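Glucoamylase (Thermoanaerobacterium thermosaccharolyticum, PDB 1LF6) hydrolyses terminal alpha-1,4-linked glucose residues one after another from the non-reducing ends of glucan chains, probably releasing beta-D-glucose. Local coordinates at residues Tyr155-Lys160 with Gly228-Gly233; Tyr165-Val170 with Met180-Asn185. One frame throughout, in Å; residues are numbered along the deposited sequence.

Overall arrangement
Followed from the N terminus, the chain runs through strand 150-157 into the first half of contact 1, turns, and enters strand 166-173. This strand folds back on strand 176-183 in a hairpin, so contact 2 closes a short loop of nine residues. Strands 186-192 and 198-203, helix 209-216 and strand 225-228 follow before strand 230-236 returns to strand 150-157, and contact 1 closes the longer loop that contains the whole of contact 2. The centres of the two contacts lie about 8 Å apart. Contact 1 belongs to a seven-stranded antiparallel sheet, contact 2 to a larger one. Gly228, ending strand 225-228, bonds to Asn166 within the larger sheet; at strand 230-236 the chain passes into the seven-stranded sheet, linking the contacts.

Contact 1. Residues Tyr155-Lys160 with Gly228-Gly233; sequences YDPHIK and GNIIEG
Tyr155 turns its ring away from its own backbone N (chi1 166°) and lays it beside the side chain of Glu232, whose CG stands beside its own backbone N (chi1 -60°) and whose chain then runs on extended. The two side chains point the same way from one face of the sheet, and the carboxylate comes to the rim of the ring: Glu232 OE2 lies in the ring plane, 3.3 Å from Tyr155 CD2, with the two flat groups turned 63° apart. The acidic oxygen thus meets the aromatic C-H edge. One face of the same ring takes Pro157 CD from its own strand, and the hydroxyl is hydrogen-bonded to Thr188, which anchors the far end of the ring on strand 186-192.

Beneath these side chains Tyr155 and Glu232 form an antiparallel hydrogen-bonded pair. Tyr155 N gives to Glu232 O at 2.8 Å, and Glu232 N returns a bond to Tyr155 O at 2.7 Å. Ile231 CA adds a C-H...O contact to that second carbonyl. Farther along, Pro157 CG meets Ile230 CG1 at 4.0 Å, the two side chains crossing at about a right angle.

All the touching residues are buried. Asp156 pairs through its backbone with strand 70-80, so strand 150-157 is held from both flanks. This is the pairing of two neighbouring strands within an antiparallel sheet of the N-terminal beta-sandwich domain, apart from the probable catalytic residues of the (alpha/alpha) barrel.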
loop_
_atom_site.group_PDB
_atom_site.type_symbol
_atom_site.label_atom_id
_atom_site.label_comp_id
_atom_site.label_asym_id
_atom_site.label_seq_id
_atom_site.Cartn_x
_atom_site.Cartn_y
_atom_site.Cartn_z
ATOM N N TYR A 155 -5.767 -2.464 23.460
ATOM C CA TYR A 155 -6.167 -1.643 22.326
ATOM C C TYR A 155 -5.422 -0.313 22.370
ATOM O O TYR A 155 -5.514 0.416 23.356
ATOM C CB TYR A 155 -7.679 -1.398 22.383
ATOM C CG TYR A 155 -8.183 -0.309 21.464
ATOM C CD1 TYR A 155 -7.911 -0.338 20.098
ATOM C CD2 TYR A 155 -8.942 0.753 21.962
ATOM C CE1 TYR A 155 -8.384 0.659 19.249
ATOM C CE2 TYR A 155 -9.421 1.753 21.121
ATOM C CZ TYR A 155 -9.136 1.699 19.764
ATOM O OH TYR A 155 -9.613 2.680 18.928
ATOM N N ASP A 156 -4.689 0.005 21.306
ATOM C CA ASP A 156 -3.941 1.259 21.258
ATOM C C ASP A 156 -4.504 2.228 20.224
ATOM O O ASP A 156 -4.204 2.132 19.036
ATOM C CB ASP A 156 -2.470 0.993 20.947
ATOM C CG ASP A 156 -1.629 2.249 21.021
ATOM O OD1 ASP A 156 -0.411 2.154 20.792
ATOM O OD2 ASP A 156 -2.181 3.333 21.312
ATOM N N PRO A 157 -5.329 3.184 20.667
ATOM C CA PRO A 157 -5.893 4.135 19.714
ATOM C C PRO A 157 -4.943 5.269 19.339
ATOM O O PRO A 157 -4.268 5.843 20.198
ATOM C CB PRO A 157 -7.132 4.641 20.440
ATOM C CG PRO A 157 -6.681 4.664 21.861
ATOM C CD PRO A 157 -5.937 3.351 22.001
ATOM N N HIS A 158 -4.886 5.564 18.043
ATOM C CA HIS A 158 -4.077 6.658 17.509
ATOM C C HIS A 158 -5.023 7.417 16.596
ATOM O O HIS A 158 -4.796 7.512 15.390
ATOM C CB HIS A 158 -2.901 6.136 16.686
ATOM C CG HIS A 158 -1.740 5.684 17.511
ATOM N ND1 HIS A 158 -0.460 5.602 17.008
ATOM C CD2 HIS A 158 -1.665 5.274 18.800
ATOM C CE1 HIS A 158 0.354 5.161 17.949
ATOM N NE2 HIS A 158 -0.352 4.954 19.048
ATOM N N ILE A 159 -6.087 7.948 17.184
ATOM C CA ILE A 159 -7.105 8.658 16.429
ATOM C C ILE A 159 -6.577 9.805 15.584
ATOM O O ILE A 159 -5.762 10.618 16.034
ATOM C CB ILE A 159 -8.219 9.149 17.372
ATOM C CG1 ILE A 159 -8.741 7.959 18.180
ATOM C CG2 ILE A 159 -9.362 9.778 16.570
ATOM C CD1 ILE A 159 -9.661 8.340 19.309
ATOM N N LYS A 160 -7.054 9.850 14.346
ATOM C CA LYS A 160 -6.654 10.862 13.379
ATOM C C LYS A 160 -5.145 10.956 13.173
ATOM O O LYS A 160 -4.556 12.031 13.261
ATOM C CB LYS A 160 -7.227 12.228 13.757
ATOM C CG LYS A 160 -8.684 12.398 13.368
ATOM C CD LYS A 160 -9.046 13.872 13.258
ATOM C CE LYS A 160 -10.354 14.064 12.519
ATOM N NZ LYS A 160 -10.628 15.505 12.255
ATOM N N GLY A 228 -3.730 11.135 26.344
ATOM C CA GLY A 228 -2.358 11.222 25.877
ATOM C C GLY A 228 -2.057 9.957 25.095
ATOM O O GLY A 228 -2.908 9.488 24.330
ATOM N N ASN A 229 -0.855 9.415 25.258
ATOM C CA ASN A 229 -0.500 8.169 24.588
ATOM C C ASN A 229 -1.030 7.072 25.499
ATOM O O ASN A 229 -0.345 6.607 26.407
ATOM C CB ASN A 229 1.015 8.033 24.418
ATOM C CG ASN A 229 1.524 8.728 23.166
ATOM O OD1 ASN A 229 1.711 9.941 23.145
ATOM N ND2 ASN A 229 1.733 7.954 22.106
ATOM N N ILE A 230 -2.267 6.669 25.249
ATOM C CA ILE A 230 -2.920 5.676 26.082
ATOM C C ILE A 230 -3.050 4.285 25.478
ATOM O O ILE A 230 -2.829 4.075 24.288
ATOM C CB ILE A 230 -4.322 6.158 26.464
ATOM C CG1 ILE A 230 -5.192 6.264 25.212
ATOM C CG2 ILE A 230 -4.229 7.521 27.141
ATOM C CD1 ILE A 230 -6.634 6.653 25.484
ATOM N N ILE A 231 -3.418 3.339 26.335
ATOM C CA ILE A 231 -3.629 1.953 25.948
ATOM C C ILE A 231 -4.869 1.470 26.702
ATOM O O ILE A 231 -4.904 1.469 27.936
ATOM C CB ILE A 231 -2.418 1.086 26.324
ATOM C CG1 ILE A 231 -1.180 1.599 25.583
ATOM C CG2 ILE A 231 -2.698 -0.379 25.986
ATOM C CD1 ILE A 231 0.079 0.860 25.917
ATOM N N GLU A 232 -5.899 1.093 25.958
ATOM C CA GLU A 232 -7.123 0.620 26.575
ATOM C C GLU A 232 -7.051 -0.893 26.721
ATOM O O GLU A 232 -7.198 -1.630 25.749
ATOM C CB GLU A 232 -8.326 1.067 25.736
ATOM C CG GLU A 232 -8.380 2.586 25.623
ATOM C CD GLU A 232 -9.695 3.126 25.101
ATOM O OE1 GLU A 232 -10.007 4.297 25.418
ATOM O OE2 GLU A 232 -10.414 2.400 24.376
ATOM N N GLY A 233 -6.782 -1.336 27.947
ATOM C CA GLY A 233 -6.659 -2.754 28.230
ATOM C C GLY A 233 -7.877 -3.351 28.907
ATOM O O GLY A 233 -8.660 -2.647 29.546
#

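Contact 2. Residues Tyr165-Val170 with Met180-Asn185; sequences YNEGYV and MAKRDN
Met180 lies against the ring of Tyr169 at the tightly packed end of this hairpin. Met180 CB sits over one face, 3.6 Å from the ring centroid and 20° off its normal, a CH-pi contact in which Tyr169 CE1 is the closest ring atom. Lys182 CG comes up to the edge of the same ring, in its plane, 3.7 Å from Tyr169 CE2. Tyr169 CG stands between its backbone N and carbonyl carbon (chi1 53°), which folds the ring over the neighbouring strand. The hydroxyl is hydrogen-bonded to Asp254, and Arg16 makes a cation-pi contact with the ring, so the tyrosine is held at several points.

The shortest of the four ladder bonds, Met180 N to Tyr169 O at 2.7 Å, lies at this end, and the longest, Glu167 N to Lys182 O at 3.2 Å, at the other. Between these hydrogen-bonded pairs Gly168 and Ala181 form a non-hydrogen-bonded pair with their CA atoms 4.4 Å apart.

Toward Glu167 and Lys182, both partly exposed, the packing is looser. Their side chains run side by side, Glu167 OE1 touching Lys182 CD at 3.6 Å, but the charged ends stop short of a salt bridge, with Lys182 NZ 4.5 Å from Glu167 OE1; Glu167 also has long, weak ion pairs with Arg16 and Arg227. Beyond them, exposed Tyr165 meets Arg183 CG through its carbonyl oxygen alone. With two hydrogen-bonded pairs flanking a non-hydrogen-bonded one, the arrangement is a regular antiparallel beta hairpin, 166-173 with 176-183, in the larger sheet of the N-terminal beta-sandwich domain.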
loop_
_atom_site.group_PDB
_atom_site.type_symbol
_atom_site.label_atom_id
_atom_site.label_comp_id
_atom_site.label_asym_id
_atom_site.label_seq_id
_atom_site.Cartn_x
_atom_site.Cartn_y
_atom_site.Cartn_z
ATOM N N TYR A 165 -2.115 12.530 22.850
ATOM C CA TYR A 165 -3.357 13.202 23.209
ATOM C C TYR A 165 -4.637 12.475 22.796
ATOM O O TYR A 165 -5.559 13.080 22.247
ATOM C CB TYR A 165 -3.372 14.622 22.637
ATOM C CG TYR A 165 -4.148 15.603 23.485
ATOM C CD1 TYR A 165 -3.662 16.017 24.728
ATOM C CD2 TYR A 165 -5.368 16.119 23.049
ATOM C CE1 TYR A 165 -4.377 16.925 25.515
ATOM C CE2 TYR A 165 -6.090 17.024 23.827
ATOM C CZ TYR A 165 -5.587 17.422 25.057
ATOM O OH TYR A 165 -6.302 18.311 25.826
ATOM N N ASN A 166 -4.689 11.176 23.059
ATOM C CA ASN A 166 -5.879 10.386 22.763
ATOM C C ASN A 166 -6.677 10.323 24.063
ATOM O O ASN A 166 -6.156 9.890 25.091
ATOM C CB ASN A 166 -5.488 8.972 22.324
ATOM C CG ASN A 166 -5.245 8.868 20.826
ATOM O OD1 ASN A 166 -6.163 8.590 20.054
ATOM N ND2 ASN A 166 -4.005 9.104 20.410
ATOM N N GLU A 167 -7.928 10.765 24.022
ATOM C CA GLU A 167 -8.771 10.757 25.209
ATOM C C GLU A 167 -9.495 9.427 25.349
ATOM O O GLU A 167 -10.262 9.035 24.470
ATOM C CB GLU A 167 -9.798 11.888 25.144
ATOM C CG GLU A 167 -10.542 12.126 26.455
ATOM C CD GLU A 167 -11.583 13.223 26.347
ATOM O OE1 GLU A 167 -11.284 14.268 25.735
ATOM O OE2 GLU A 167 -12.699 13.046 26.883
ATOM N N GLY A 168 -9.246 8.733 26.456
ATOM C CA GLY A 168 -9.891 7.455 26.689
ATOM C C GLY A 168 -10.780 7.475 27.918
ATOM O O GLY A 168 -10.478 8.151 28.903
ATOM N N TYR A 169 -11.881 6.734 27.854
ATOM C CA TYR A 169 -12.827 6.645 28.958
ATOM C C TYR A 169 -13.736 5.429 28.789
ATOM O O TYR A 169 -13.667 4.728 27.777
ATOM C CB TYR A 169 -13.652 7.931 29.051
ATOM C CG TYR A 169 -14.332 8.332 27.763
ATOM C CD1 TYR A 169 -15.685 8.071 27.553
ATOM C CD2 TYR A 169 -13.624 8.989 26.758
ATOM C CE1 TYR A 169 -16.318 8.459 26.374
ATOM C CE2 TYR A 169 -14.244 9.379 25.576
ATOM C CZ TYR A 169 -15.588 9.115 25.392
ATOM O OH TYR A 169 -16.199 9.518 24.230
ATOM N N VAL A 170 -14.582 5.177 29.785
ATOM C CA VAL A 170 -15.479 4.031 29.737
ATOM C C VAL A 170 -16.938 4.436 29.926
ATOM O O VAL A 170 -17.254 5.328 30.716
ATOM C CB VAL A 170 -15.106 2.997 30.826
ATOM C CG1 VAL A 170 -15.891 1.713 30.624
ATOM C CG2 VAL A 170 -13.610 2.725 30.794
ATOM N N MET A 180 -14.145 3.582 25.352
ATOM C CA MET A 180 -14.234 4.634 24.350
ATOM C C MET A 180 -12.934 5.411 24.170
ATOM O O MET A 180 -12.120 5.507 25.089
ATOM C CB MET A 180 -15.343 5.619 24.728
ATOM C CG MET A 180 -16.653 4.966 25.138
ATOM S SD MET A 180 -17.399 4.006 23.814
ATOM C CE MET A 180 -17.896 5.336 22.716
ATOM N N ALA A 181 -12.759 5.972 22.978
ATOM C CA ALA A 181 -11.586 6.774 22.655
ATOM C C ALA A 181 -12.033 7.858 21.690
ATOM O O ALA A 181 -12.897 7.624 20.842
ATOM C CB ALA A 181 -10.507 5.909 22.014
ATOM N N LYS A 182 -11.460 9.049 21.816
ATOM C CA LYS A 182 -11.844 10.132 20.929
ATOM C C LYS A 182 -10.754 11.171 20.726
ATOM O O LYS A 182 -9.805 11.276 21.505
ATOM C CB LYS A 182 -13.117 10.810 21.452
ATOM C CG LYS A 182 -12.971 11.469 22.818
ATOM C CD LYS A 182 -12.814 12.982 22.712
ATOM C CE LYS A 182 -14.109 13.643 22.267
ATOM N NZ LYS A 182 -13.981 15.123 22.184
ATOM N N ARG A 183 -10.903 11.919 19.642
ATOM C CA ARG A 183 -9.996 12.993 19.277
ATOM C C ARG A 183 -10.728 13.725 18.165
ATOM O O ARG A 183 -10.994 13.155 17.109
ATOM C CB ARG A 183 -8.663 12.458 18.755
ATOM C CG ARG A 183 -7.604 13.543 18.696
ATOM C CD ARG A 183 -6.598 13.327 17.585
ATOM N NE ARG A 183 -6.009 14.606 17.201
ATOM C CZ ARG A 183 -5.294 14.811 16.100
ATOM N NH1 ARG A 183 -4.808 16.019 15.847
ATOM N NH2 ARG A 183 -5.063 13.817 15.253
ATOM N N ASP A 184 -11.058 14.986 18.412
ATOM C CA ASP A 184 -11.796 15.779 17.445
ATOM C C ASP A 184 -13.150 15.121 17.189
ATOM O O ASP A 184 -13.851 14.744 18.128
ATOM C CB ASP A 184 -11.017 15.918 16.130
ATOM C CG ASP A 184 -9.825 16.845 16.256
ATOM O OD1 ASP A 184 -9.971 17.916 16.888
ATOM O OD2 ASP A 184 -8.744 16.518 15.723
ATOM N N ASN A 185 -13.512 14.974 15.921
ATOM C CA ASN A 185 -14.795 14.385 15.559
ATOM C C ASN A 185 -14.769 12.867 15.380
ATOM O O ASN A 185 -15.729 12.291 14.871
ATOM C CB ASN A 185 -15.298 15.030 14.272
ATOM C CG ASN A 185 -14.311 14.882 13.133
ATOM O OD1 ASN A 185 -13.170 15.340 13.221
ATOM N ND2 ASN A 185 -14.743 14.233 12.056
#